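Local coordinates for protein dioxygenase (Pseudomonas brassicacearum, PDB 5V2D) that probably cleaves the central double bond of lignin-derived stilbenes with dioxygen at a four-histidine iron centre like that of related carotenoid-cleaving oxygenases, at residues A235-D240 with P251-T256; F269-D274 with D299-H304; P276-V281 with W293-M298; P320-N325 with L343-M348. All blocks are in the same frame, centred on the assembly; numbering follows the deposited sequence.

Overall arrangement
Contact 1 and contact 2 each carry one histidine of the iron site. H239 and H304 both bind the iron, with H188 and H495 completing the four. The centres of these two contacts lie about 8 Å apart, and strands 255-257 and 269-271 pair between them. Contact 3 is a hairpin, and its centre lies about 10 Å from that of contact 1. It extends the sheet of strand 247-252 through a bond from L252 N to L278 O of 2.8 Å. Contact 4 continues the sheet of strand 301-311, where F301 N meets T322 O at 2.9 Å. Its centre is about 10 Å from that of contact 2. Along the chain, contact 3 is nested inside the loop closed by contact 2.

Contact 1: residues A235-D240 with P251-T256; sequences AAMVHD and PLIPLT. With FE (Fe (III) ion), chain E.
M237 lies alongside I253 and L255, all pointing the same way. Its sulfur rests in the notch between their tips: SD of M237 is 3.8 Å from CD1 of L255 and 3.9 Å from CD1 of I253. With CG anti to the backbone N (chi1 -177°) and chi2 also extended, the chain runs straight out to SD. The bend at chi3 then brings CE of M237 against CD1 of L255. Two backbone bonds seat this residue. M237 N donates to L255 O at 3.0 Å, and M237 O receives I253 N at 2.9 Å.

V238 fits differently. Its two methyls straddle the start of the other segment. CG2 packs on CD1 of L252 at 3.7 Å, while CG1 meets the carbonyl oxygen and ring of P251. A236 fills a small hollow. Its CB comes 3.4 Å from I253 O and also touches CD2 of L252.

The hollow is shaped by an inverse gamma turn centred on P254, between strands 247-252 and 255-257. In this family the iron is held by four histidines at the centre of a beta-propeller. Here the ring of H239 leads away from 251-256 and binds the iron through NE2 at 2.1 Å. H188, H304 and H495 complete the histidine set, and E156 accepts a hydrogen bond from ND1 of H239, fixing the ring's rotation.

Next to H239, a water bridges D240 N and P251 O. The carboxylate of D240 leads elsewhere, with OD1 in a salt bridge to K190. CD of P251 nestles against D240 O at 3.2 Å.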
loop_
_atom_site.group_PDB
_atom_site.type_symbol
_atom_site.label_atom_id
_atom_site.label_comp_id
_atom_site.label_asym_id
_atom_site.label_seq_id
_atom_site.Cartn_x
_atom_site.Cartn_y
_atom_site.Cartn_z
ATOM N N ALA A 235 13.537 -13.183 -11.049
ATOM C CA ALA A 235 12.633 -12.895 -9.930
ATOM C C ALA A 235 12.859 -11.482 -9.437
ATOM O O ALA A 235 13.946 -11.119 -8.978
ATOM C CB ALA A 235 12.809 -13.891 -8.789
ATOM N N ALA A 236 11.788 -10.675 -9.488
ATOM C CA ALA A 236 11.849 -9.320 -9.042
ATOM C C ALA A 236 10.581 -8.904 -8.343
ATOM O O ALA A 236 9.492 -9.482 -8.604
ATOM C CB ALA A 236 12.086 -8.401 -10.234
ATOM N N MET A 237 10.690 -7.818 -7.577
ATOM C CA MET A 237 9.488 -7.296 -6.852
ATOM C C MET A 237 8.464 -6.793 -7.867
ATOM O O MET A 237 8.780 -5.959 -8.734
ATOM C CB MET A 237 9.847 -6.159 -5.928
ATOM C CG MET A 237 8.628 -5.647 -5.121
ATOM S SD MET A 237 9.000 -4.210 -4.067
ATOM C CE MET A 237 9.710 -5.126 -2.749
ATOM N N VAL A 238 7.235 -7.275 -7.744
ATOM C CA VAL A 238 6.093 -6.685 -8.448
ATOM C C VAL A 238 5.109 -6.273 -7.359
ATOM O O VAL A 238 4.246 -7.106 -6.881
ATOM C CB VAL A 238 5.441 -7.635 -9.432
ATOM C CG1 VAL A 238 4.394 -6.890 -10.259
ATOM C CG2 VAL A 238 6.469 -8.196 -10.403
ATOM N N HIS A 239 5.228 -5.004 -6.956
ATOM C CA HIS A 239 4.449 -4.552 -5.791
ATOM C C HIS A 239 2.990 -4.267 -6.176
ATOM O O HIS A 239 2.044 -4.695 -5.503
ATOM C CB HIS A 239 5.137 -3.376 -5.068
ATOM C CG HIS A 239 4.366 -2.890 -3.870
ATOM N ND1 HIS A 239 4.128 -3.696 -2.772
ATOM C CD2 HIS A 239 3.663 -1.746 -3.673
ATOM C CE1 HIS A 239 3.404 -3.025 -1.895
ATOM N NE2 HIS A 239 3.091 -1.855 -2.431
ATOM N N ASP A 240 2.824 -3.437 -7.215
ATOM C CA ASP A 240 1.520 -2.983 -7.673
ATOM C C ASP A 240 1.407 -3.404 -9.124
ATOM O O ASP A 240 2.360 -3.882 -9.709
ATOM C CB ASP A 240 1.437 -1.462 -7.458
ATOM C CG ASP A 240 -0.002 -0.913 -7.391
ATOM O OD1 ASP A 240 -0.962 -1.625 -7.818
ATOM O OD2 ASP A 240 -0.153 0.282 -6.966
ATOM N N PRO A 251 4.634 -4.254 -13.462
ATOM C CA PRO A 251 5.901 -3.493 -13.395
ATOM C C PRO A 251 6.887 -4.253 -12.511
ATOM O O PRO A 251 6.707 -4.383 -11.294
ATOM C CB PRO A 251 5.489 -2.133 -12.784
ATOM C CG PRO A 251 3.983 -2.236 -12.620
ATOM C CD PRO A 251 3.609 -3.665 -12.601
ATOM N N LEU A 252 7.970 -4.739 -13.084
ATOM C CA LEU A 252 9.033 -5.383 -12.326
ATOM C C LEU A 252 10.042 -4.335 -11.896
ATOM O O LEU A 252 10.762 -3.759 -12.720
ATOM C CB LEU A 252 9.783 -6.451 -13.169
ATOM C CG LEU A 252 9.093 -7.800 -13.132
ATOM C CD1 LEU A 252 7.780 -7.679 -13.866
ATOM C CD2 LEU A 252 9.941 -8.857 -13.750
ATOM N N ILE A 253 10.066 -4.083 -10.611
ATOM C CA ILE A 253 10.981 -3.148 -9.980
ATOM C C ILE A 253 12.384 -3.818 -9.938
ATOM O O ILE A 253 12.459 -5.040 -9.711
ATOM C CB ILE A 253 10.484 -2.866 -8.564
ATOM C CG1 ILE A 253 9.116 -2.155 -8.621
ATOM C CG2 ILE A 253 11.469 -2.007 -7.777
ATOM C CD1 ILE A 253 8.350 -2.201 -7.287
ATOM N N PRO A 254 13.471 -3.049 -10.175
ATOM C CA PRO A 254 14.805 -3.667 -10.173
ATOM C C PRO A 254 15.349 -4.075 -8.792
ATOM O O PRO A 254 16.521 -3.798 -8.474
ATOM C CB PRO A 254 15.747 -2.568 -10.767
ATOM C CG PRO A 254 14.892 -1.506 -11.250
ATOM C CD PRO A 254 13.497 -1.664 -10.663
ATOM N N LEU A 255 14.530 -4.751 -8.013
ATOM C CA LEU A 255 14.870 -5.332 -6.743
ATOM C C LEU A 255 14.802 -6.841 -6.969
ATOM O O LEU A 255 13.669 -7.378 -7.142
ATOM C CB LEU A 255 13.816 -4.964 -5.706
ATOM C CG LEU A 255 13.924 -3.591 -5.119
ATOM C CD1 LEU A 255 12.710 -3.253 -4.284
ATOM C CD2 LEU A 255 15.197 -3.427 -4.276
ATOM N N THR A 256 15.949 -7.539 -6.939
ATOM C CA THR A 256 15.997 -8.972 -7.280
ATOM C C THR A 256 16.207 -9.860 -6.100
ATOM O O THR A 256 16.724 -9.434 -5.070
ATOM C CB THR A 256 17.105 -9.286 -8.335
ATOM O OG1 THR A 256 18.369 -8.783 -7.890
ATOM C CG2 THR A 256 16.771 -8.578 -9.600
HETATM FE FE FE E . 1.644 -0.549 -1.732
HETATM O O HOH W 1 5.469 -3.322 -9.047
HETATM O O HOH W 2 2.910 -0.193 -0.141
#

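Contact 2: residues F269-D274 with D299-H304; sequences FQWQPD and DGFQGH. With FE (Fe (III) ion), chain E.
The backbones come closest where P273 meets D299, with CA atoms 4.6 Å apart, and a water links Q272 O to D299 N there. W271 reaches across to the other segment. Its indole NE1 donates to OD1 of D299 at 3.0 Å, with an angle of 145° at the hydrogen. The oxygen lies in the ring plane, and the carboxylate is turned 52° from that plane. D299 extends its CG anti to the backbone N (chi1 -154°), which brings OD1 to the indole edge.

Farther along, the benzo part of the indole meets F301. CH2 of W271 touches CB of F301 at 3.6 Å, again at the edge of the indole. The same CH2 is 3.4 Å from G300 O. A leucine in place of W271 would probably leave OD1 of D299 without its indole donor and open a gap beside CB of F301.

P273 adds a smaller contact, its carbonyl oxygen 3.4 Å from CB of D299. Within its own segment, Q272 folds back. Its NE2 donates to Q270 O and, in the plane of both amides, to OE1 of Q270.

At the far end of the other segment, H304 binds the iron through NE2, and E372 accepts from its ND1. Strand 269-271 pairs with strand 255-257. Strand 301-311 lies beside strand 314-322, so W271 bridges a two-stranded sheet and the edge of a four-stranded one.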
loop_
_atom_site.group_PDB
_atom_site.type_symbol
_atom_site.label_atom_id
_atom_site.label_comp_id
_atom_site.label_asym_id
_atom_site.label_seq_id
_atom_site.Cartn_x
_atom_site.Cartn_y
_atom_site.Cartn_z
ATOM N N PHE A 269 15.518 -8.945 -0.969
ATOM C CA PHE A 269 15.740 -8.225 -2.214
ATOM C C PHE A 269 17.055 -7.419 -2.175
ATOM O O PHE A 269 17.477 -6.974 -1.113
ATOM C CB PHE A 269 14.633 -7.162 -2.422
ATOM C CG PHE A 269 13.263 -7.738 -2.645
ATOM C CD1 PHE A 269 12.943 -8.344 -3.842
ATOM C CD2 PHE A 269 12.314 -7.679 -1.658
ATOM C CE1 PHE A 269 11.663 -8.856 -4.054
ATOM C CE2 PHE A 269 11.036 -8.202 -1.844
ATOM C CZ PHE A 269 10.728 -8.804 -3.046
ATOM N N GLN A 270 17.571 -7.155 -3.362
ATOM C CA GLN A 270 18.729 -6.291 -3.557
ATOM C C GLN A 270 18.557 -5.396 -4.777
ATOM O O GLN A 270 18.277 -5.866 -5.871
ATOM C CB GLN A 270 19.960 -7.213 -3.781
ATOM C CG GLN A 270 21.285 -6.455 -3.824
ATOM C CD GLN A 270 22.457 -7.366 -4.107
ATOM O OE1 GLN A 270 22.658 -7.804 -5.241
ATOM N NE2 GLN A 270 23.181 -7.668 -3.093
ATOM N N TRP A 271 18.776 -4.120 -4.614
ATOM C CA TRP A 271 18.701 -3.171 -5.746
ATOM C C TRP A 271 19.807 -3.409 -6.753
ATOM O O TRP A 271 20.934 -3.648 -6.351
ATOM C CB TRP A 271 18.810 -1.772 -5.210
ATOM C CG TRP A 271 18.688 -0.711 -6.247
ATOM C CD1 TRP A 271 19.695 0.047 -6.767
ATOM C CD2 TRP A 271 17.497 -0.269 -6.834
ATOM N NE1 TRP A 271 19.199 0.908 -7.663
ATOM C CE2 TRP A 271 17.842 0.755 -7.728
ATOM C CE3 TRP A 271 16.130 -0.625 -6.673
ATOM C CZ2 TRP A 271 16.885 1.446 -8.480
ATOM C CZ3 TRP A 271 15.185 0.069 -7.446
ATOM C CH2 TRP A 271 15.572 1.069 -8.335
ATOM N N GLN A 272 19.436 -3.381 -8.028
ATOM C CA GLN A 272 20.332 -3.563 -9.176
ATOM C C GLN A 272 20.279 -2.245 -9.949
ATOM O O GLN A 272 19.296 -1.933 -10.558
ATOM C CB GLN A 272 19.879 -4.699 -10.037
ATOM C CG GLN A 272 19.673 -6.021 -9.286
ATOM C CD GLN A 272 20.903 -6.468 -8.504
ATOM O OE1 GLN A 272 21.929 -6.389 -9.026
ATOM N NE2 GLN A 272 20.775 -6.878 -7.257
ATOM N N PRO A 273 21.321 -1.408 -9.835
ATOM C CA PRO A 273 21.276 -0.088 -10.464
ATOM C C PRO A 273 21.451 -0.051 -11.999
ATOM O O PRO A 273 21.289 0.961 -12.607
ATOM C CB PRO A 273 22.457 0.640 -9.797
ATOM C CG PRO A 273 23.437 -0.456 -9.542
ATOM C CD PRO A 273 22.572 -1.596 -9.074
ATOM N N ASP A 274 21.725 -1.177 -12.610
ATOM C CA ASP A 274 22.028 -1.270 -14.041
ATOM C C ASP A 274 21.056 -2.248 -14.701
ATOM O O ASP A 274 21.384 -2.919 -15.648
ATOM C CB ASP A 274 23.483 -1.785 -14.190
ATOM C CG ASP A 274 23.718 -3.092 -13.458
ATOM O OD1 ASP A 274 22.856 -3.555 -12.585
ATOM O OD2 ASP A 274 24.783 -3.667 -13.759
ATOM N N ASP A 299 18.052 2.264 -13.071
ATOM C CA ASP A 299 18.217 3.016 -11.823
ATOM C C ASP A 299 17.024 3.935 -11.498
ATOM O O ASP A 299 17.170 5.066 -11.024
ATOM C CB ASP A 299 19.548 3.798 -11.799
ATOM C CG ASP A 299 20.046 4.049 -10.396
ATOM O OD1 ASP A 299 19.652 3.338 -9.405
ATOM O OD2 ASP A 299 20.831 5.002 -10.275
ATOM N N GLY A 300 15.840 3.404 -11.779
ATOM C CA GLY A 300 14.595 4.040 -11.485
ATOM C C GLY A 300 13.639 2.992 -10.932
ATOM O O GLY A 300 13.832 1.818 -11.170
ATOM N N PHE A 301 12.604 3.421 -10.250
ATOM C CA PHE A 301 11.631 2.462 -9.790
ATOM C C PHE A 301 10.177 2.962 -9.801
ATOM O O PHE A 301 9.816 4.138 -9.572
ATOM C CB PHE A 301 12.019 1.742 -8.497
ATOM C CG PHE A 301 11.573 2.440 -7.282
ATOM C CD1 PHE A 301 12.335 3.384 -6.704
ATOM C CD2 PHE A 301 10.284 2.169 -6.816
ATOM C CE1 PHE A 301 11.867 4.061 -5.571
ATOM C CE2 PHE A 301 9.784 2.849 -5.787
ATOM C CZ PHE A 301 10.572 3.808 -5.122
ATOM N N GLN A 302 9.374 2.001 -10.165
ATOM C CA GLN A 302 7.948 2.207 -10.416
ATOM C C GLN A 302 7.226 2.330 -9.064
ATOM O O GLN A 302 7.302 1.388 -8.232
ATOM C CB GLN A 302 7.382 1.017 -11.163
ATOM C CG GLN A 302 8.084 0.720 -12.501
ATOM C CD GLN A 302 9.146 -0.367 -12.411
ATOM O OE1 GLN A 302 9.967 -0.349 -11.494
ATOM N NE2 GLN A 302 9.153 -1.274 -13.368
ATOM N N GLY A 303 6.544 3.426 -8.838
ATOM C CA GLY A 303 5.666 3.584 -7.618
ATOM C C GLY A 303 4.287 2.956 -7.811
ATOM O O GLY A 303 4.061 2.176 -8.739
ATOM N N HIS A 304 3.360 3.329 -6.933
ATOM C CA HIS A 304 1.993 2.818 -6.979
ATOM C C HIS A 304 1.225 3.317 -8.196
ATOM O O HIS A 304 1.344 4.461 -8.589
ATOM C CB HIS A 304 1.257 3.279 -5.715
ATOM C CG HIS A 304 1.714 2.550 -4.522
ATOM N ND1 HIS A 304 2.489 3.120 -3.543
ATOM C CD2 HIS A 304 1.414 1.306 -4.102
ATOM C CE1 HIS A 304 2.721 2.197 -2.614
ATOM N NE2 HIS A 304 2.083 1.096 -2.942
HETATM FE FE FE E . 1.644 -0.549 -1.732
HETATM O O HOH W 3 18.163 -0.378 -12.297
HETATM O O HOH W 2 2.910 -0.193 -0.141
#

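Contact 3: residues P276-V281 with W293-M298; sequences PQLFAV and WFKGPM
W293 lays one face of its six-membered ring over CB of A280. This CH-pi contact is 3.7 Å from CB to the ring centroid, 14° off the ring normal. CG of L278 touches the same indole at CE3, 3.6 Å away, and CD1 of L278 runs beside CG of K295. These four side chains share one face of the hairpin.

F279 and F294, a hydrogen-bonded antiparallel pair, lie on the other face. CG2 of V281 packs against CD2 of F294 at 3.8 Å, and F294 meets F352 edge-to-face. F279 N reaches F294 O at 2.9 Å, and F294 N reaches F279 O at 2.8 Å.

At the other end, Q277 grips P297 O twice. Its backbone N and NE2 approach that oxygen from opposite faces of the carbonyl plane. With CG beside the backbone N (chi1 -74°) and the chain extended beyond it, NE2 reaches P297 O at 3.0 Å. Strand 276-283 also pairs with strand 247-252 in a four-stranded sheet.

Apolar packing of A280, V281, W293 and F294 fills one end, and backbone bonds of F279 and F294 hold the middle. P297 O, which accepts two hydrogen bonds, is likely to limit rotation of the Q277 amide.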
loop_
_atom_site.group_PDB
_atom_site.type_symbol
_atom_site.label_atom_id
_atom_site.label_comp_id
_atom_site.label_asym_id
_atom_site.label_seq_id
_atom_site.Cartn_x
_atom_site.Cartn_y
_atom_site.Cartn_z
ATOM N N PRO A 276 17.242 -2.484 -16.351
ATOM C CA PRO A 276 16.073 -1.702 -16.778
ATOM C C PRO A 276 14.789 -2.035 -15.956
ATOM O O PRO A 276 14.543 -3.174 -15.583
ATOM C CB PRO A 276 15.921 -2.092 -18.238
ATOM C CG PRO A 276 17.279 -2.560 -18.699
ATOM C CD PRO A 276 17.907 -3.187 -17.483
ATOM N N GLN A 277 14.024 -1.003 -15.675
ATOM C CA GLN A 277 12.626 -1.167 -15.287
ATOM C C GLN A 277 12.022 -2.033 -16.376
ATOM O O GLN A 277 12.271 -1.815 -17.566
ATOM C CB GLN A 277 11.953 0.198 -15.177
ATOM C CG GLN A 277 12.361 0.974 -13.933
ATOM C CD GLN A 277 11.835 2.381 -13.964
ATOM O OE1 GLN A 277 10.767 2.659 -13.449
ATOM N NE2 GLN A 277 12.532 3.259 -14.637
ATOM N N LEU A 278 11.290 -3.050 -15.999
ATOM C CA LEU A 278 10.706 -3.961 -16.993
ATOM C C LEU A 278 9.170 -3.990 -16.777
ATOM O O LEU A 278 8.691 -3.875 -15.649
ATOM C CB LEU A 278 11.352 -5.288 -16.771
ATOM C CG LEU A 278 11.393 -6.318 -17.823
ATOM C CD1 LEU A 278 11.981 -5.851 -19.142
ATOM C CD2 LEU A 278 12.150 -7.550 -17.330
ATOM N N PHE A 279 8.411 -4.144 -17.857
ATOM C CA PHE A 279 6.954 -4.241 -17.800
ATOM C C PHE A 279 6.491 -5.404 -18.665
ATOM O O PHE A 279 6.863 -5.461 -19.875
ATOM C CB PHE A 279 6.336 -2.958 -18.333
ATOM C CG PHE A 279 6.759 -1.728 -17.574
ATOM C CD1 PHE A 279 7.938 -1.049 -17.892
ATOM C CD2 PHE A 279 5.990 -1.276 -16.506
ATOM C CE1 PHE A 279 8.328 0.066 -17.221
ATOM C CE2 PHE A 279 6.356 -0.134 -15.821
ATOM C CZ PHE A 279 7.503 0.554 -16.174
ATOM N N ALA A 280 5.692 -6.299 -18.100
ATOM C CA ALA A 280 4.991 -7.310 -18.876
ATOM C C ALA A 280 3.569 -6.838 -19.154
ATOM O O ALA A 280 2.862 -6.432 -18.255
ATOM C CB ALA A 280 4.948 -8.599 -18.108
ATOM N N VAL A 281 3.133 -6.880 -20.403
ATOM C CA VAL A 281 1.813 -6.420 -20.791
ATOM C C VAL A 281 1.138 -7.578 -21.479
ATOM O O VAL A 281 1.724 -8.201 -22.361
ATOM C CB VAL A 281 1.909 -5.251 -21.782
ATOM C CG1 VAL A 281 0.533 -4.841 -22.230
ATOM C CG2 VAL A 281 2.694 -4.083 -21.252
ATOM N N TRP A 293 7.014 -7.736 -23.570
ATOM C CA TRP A 293 7.902 -7.075 -22.600
ATOM C C TRP A 293 8.360 -5.710 -23.069
ATOM O O TRP A 293 8.686 -5.520 -24.272
ATOM C CB TRP A 293 9.092 -7.973 -22.343
ATOM C CG TRP A 293 8.661 -9.223 -21.561
ATOM C CD1 TRP A 293 8.298 -10.437 -22.096
ATOM C CD2 TRP A 293 8.538 -9.353 -20.154
ATOM N NE1 TRP A 293 7.959 -11.288 -21.109
ATOM C CE2 TRP A 293 8.103 -10.669 -19.901
ATOM C CE3 TRP A 293 8.762 -8.489 -19.070
ATOM C CZ2 TRP A 293 7.893 -11.167 -18.599
ATOM C CZ3 TRP A 293 8.549 -9.005 -17.750
ATOM C CH2 TRP A 293 8.119 -10.308 -17.558
ATOM N N PHE A 294 8.359 -4.735 -22.171
ATOM C CA PHE A 294 8.848 -3.421 -22.511
ATOM C C PHE A 294 9.871 -3.040 -21.459
ATOM O O PHE A 294 9.757 -3.455 -20.273
ATOM C CB PHE A 294 7.751 -2.409 -22.508
ATOM C CG PHE A 294 6.733 -2.586 -23.608
ATOM C CD1 PHE A 294 6.806 -1.820 -24.769
ATOM C CD2 PHE A 294 5.689 -3.503 -23.445
ATOM C CE1 PHE A 294 5.873 -1.978 -25.771
ATOM C CE2 PHE A 294 4.773 -3.750 -24.442
ATOM C CZ PHE A 294 4.825 -2.943 -25.613
ATOM N N LYS A 295 10.829 -2.204 -21.826
ATOM C CA LYS A 295 11.913 -1.788 -20.969
ATOM C C LYS A 295 11.979 -0.304 -20.808
ATOM O O LYS A 295 12.068 0.426 -21.788
ATOM C CB LYS A 295 13.251 -2.166 -21.597
ATOM C CG LYS A 295 13.496 -3.642 -21.632
ATOM C CD LYS A 295 14.732 -3.896 -22.516
ATOM C CE LYS A 295 15.570 -5.094 -22.048
ATOM N NZ LYS A 295 16.097 -5.624 -23.311
ATOM N N GLY A 296 12.124 0.141 -19.567
ATOM C CA GLY A 296 12.283 1.534 -19.221
ATOM C C GLY A 296 13.709 1.782 -18.719
ATOM O O GLY A 296 14.545 0.907 -18.751
ATOM N N PRO A 297 13.997 2.995 -18.286
ATOM C CA PRO A 297 15.299 3.344 -17.776
ATOM C C PRO A 297 15.818 2.526 -16.618
ATOM O O PRO A 297 15.062 2.000 -15.765
ATOM C CB PRO A 297 15.108 4.797 -17.285
ATOM C CG PRO A 297 13.985 5.334 -18.124
ATOM C CD PRO A 297 13.090 4.162 -18.338
ATOM N N MET A 298 17.143 2.494 -16.533
ATOM C CA MET A 298 17.812 1.886 -15.407
ATOM C C MET A 298 17.834 2.841 -14.246
ATOM O O MET A 298 17.635 4.039 -14.396
ATOM C CB MET A 298 19.252 1.521 -15.758
ATOM C CG MET A 298 19.350 0.568 -16.941
ATOM S SD MET A 298 21.078 0.151 -17.370
ATOM C CE MET A 298 22.006 1.684 -17.116
#

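Contact 4: residues P320-N325 with L343-M348; sequences PVTGGN and LAACLM
V321 and M348 cross at about a right angle. CG2 of V321 meets CG of M348 at 3.9 Å, and SD of M348 bends round toward CB of V321. On the other face, P320 and L347 meet at a slant, CD of P320 being 3.9 Å from CD1 of L347. L347 has CG anti to the backbone N (chi1 -168°), and this carries CD1 back to the proline.

T322 stands across L343, its CG2 touching CB of L343 at 3.8 Å, while its OG1 meets CB of A345. The two methyls of L343 spread over the turn. CD2 sits 3.6 Å from G323 O and touches CA of G324. CD1 faces N325 O, a buried oxygen with no polar partner. Replacing L343 with a serine would probably strip the apolar cover from the G323-N325 backbone and leave a gap.

V321 N donates to C346 O at 3.1 Å, whereas the return bond from C346 N is weak. G323 N reaches A344 O at 2.7 Å, where the strand gives way to an inverse gamma turn centred on G323. Strands 314-322 and 345-353 are the antiparallel middle pair of a four-stranded sheet, consistent with a blade of the beta-propeller known for this family.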
loop_
_atom_site.group_PDB
_atom_site.type_symbol
_atom_site.label_atom_id
_atom_site.label_comp_id
_atom_site.label_asym_id
_atom_site.label_seq_id
_atom_site.Cartn_x
_atom_site.Cartn_y
_atom_site.Cartn_z
ATOM N N PRO A 320 3.817 7.342 -9.808
ATOM C CA PRO A 320 5.113 7.944 -9.432
ATOM C C PRO A 320 6.221 7.055 -9.951
ATOM O O PRO A 320 6.061 5.804 -10.008
ATOM C CB PRO A 320 5.075 7.974 -7.908
ATOM C CG PRO A 320 3.649 7.762 -7.552
ATOM C CD PRO A 320 3.041 6.923 -8.644
ATOM N N VAL A 321 7.303 7.705 -10.376
ATOM C CA VAL A 321 8.531 7.056 -10.747
ATOM C C VAL A 321 9.666 7.813 -10.035
ATOM O O VAL A 321 9.694 9.079 -10.066
ATOM C CB VAL A 321 8.726 7.074 -12.234
ATOM C CG1 VAL A 321 10.049 6.357 -12.615
ATOM C CG2 VAL A 321 7.593 6.350 -12.948
ATOM N N THR A 322 10.537 7.075 -9.360
ATOM C CA THR A 322 11.608 7.695 -8.606
ATOM C C THR A 322 12.927 7.304 -9.232
ATOM O O THR A 322 13.140 6.146 -9.579
ATOM C CB THR A 322 11.591 7.216 -7.157
ATOM O OG1 THR A 322 10.334 7.561 -6.630
ATOM C CG2 THR A 322 12.700 7.859 -6.308
ATOM N N GLY A 323 13.826 8.269 -9.366
ATOM C CA GLY A 323 15.111 7.994 -10.047
ATOM C C GLY A 323 16.213 7.445 -9.144
ATOM O O GLY A 323 17.314 7.948 -9.197
ATOM N N GLY A 324 15.951 6.375 -8.385
ATOM C CA GLY A 324 16.982 5.638 -7.642
ATOM C C GLY A 324 16.359 4.817 -6.534
ATOM O O GLY A 324 15.138 4.839 -6.373
ATOM N N ASN A 325 17.197 4.101 -5.775
ATOM C CA ASN A 325 16.724 3.203 -4.747
ATOM C C ASN A 325 16.268 3.971 -3.488
ATOM O O ASN A 325 17.096 4.516 -2.759
ATOM C CB ASN A 325 17.790 2.201 -4.329
ATOM C CG ASN A 325 17.268 1.170 -3.374
ATOM O OD1 ASN A 325 16.068 0.983 -3.302
ATOM N ND2 ASN A 325 18.160 0.515 -2.620
ATOM N N LEU A 343 16.854 12.206 -4.728
ATOM C CA LEU A 343 16.179 11.454 -5.813
ATOM C C LEU A 343 15.069 12.256 -6.490
ATOM O O LEU A 343 14.157 12.665 -5.857
ATOM C CB LEU A 343 15.592 10.156 -5.269
ATOM C CG LEU A 343 16.638 9.195 -4.693
ATOM C CD1 LEU A 343 16.042 7.923 -4.081
ATOM C CD2 LEU A 343 17.776 8.909 -5.713
ATOM N N ALA A 344 15.139 12.410 -7.803
ATOM C CA ALA A 344 14.071 13.001 -8.564
ATOM C C ALA A 344 12.867 11.999 -8.560
ATOM O O ALA A 344 13.041 10.801 -8.741
ATOM C CB ALA A 344 14.534 13.258 -9.980
ATOM N N ALA A 345 11.674 12.504 -8.308
ATOM C CA ALA A 345 10.447 11.728 -8.352
ATOM C C ALA A 345 9.333 12.682 -8.840
ATOM O O ALA A 345 9.301 13.854 -8.505
ATOM C CB ALA A 345 10.119 11.158 -6.977
ATOM N N CYS A 346 8.421 12.151 -9.613
ATOM C CA CYS A 346 7.202 12.846 -9.964
ATOM C C CYS A 346 6.197 11.802 -10.494
ATOM O O CYS A 346 6.572 10.650 -10.716
ATOM C CB CYS A 346 7.547 13.958 -11.047
ATOM S SG CYS A 346 8.055 13.218 -12.625
ATOM N N LEU A 347 4.945 12.205 -10.638
ATOM C CA LEU A 347 3.930 11.408 -11.304
ATOM C C LEU A 347 4.241 11.350 -12.799
ATOM O O LEU A 347 4.492 12.389 -13.424
ATOM C CB LEU A 347 2.512 11.988 -11.069
ATOM C CG LEU A 347 1.372 11.050 -11.488
ATOM C CD1 LEU A 347 1.198 9.841 -10.563
ATOM C CD2 LEU A 347 0.108 11.850 -11.556
ATOM N N MET A 348 4.219 10.149 -13.369
ATOM C CA MET A 348 4.490 9.923 -14.784
ATOM C C MET A 348 3.469 9.067 -15.472
ATOM O O MET A 348 2.742 8.285 -14.840
ATOM C CB MET A 348 5.854 9.242 -14.926
ATOM C CG MET A 348 6.902 9.947 -14.142
ATOM S SD MET A 348 8.523 10.184 -14.791
ATOM C CE MET A 348 8.095 11.321 -15.982
#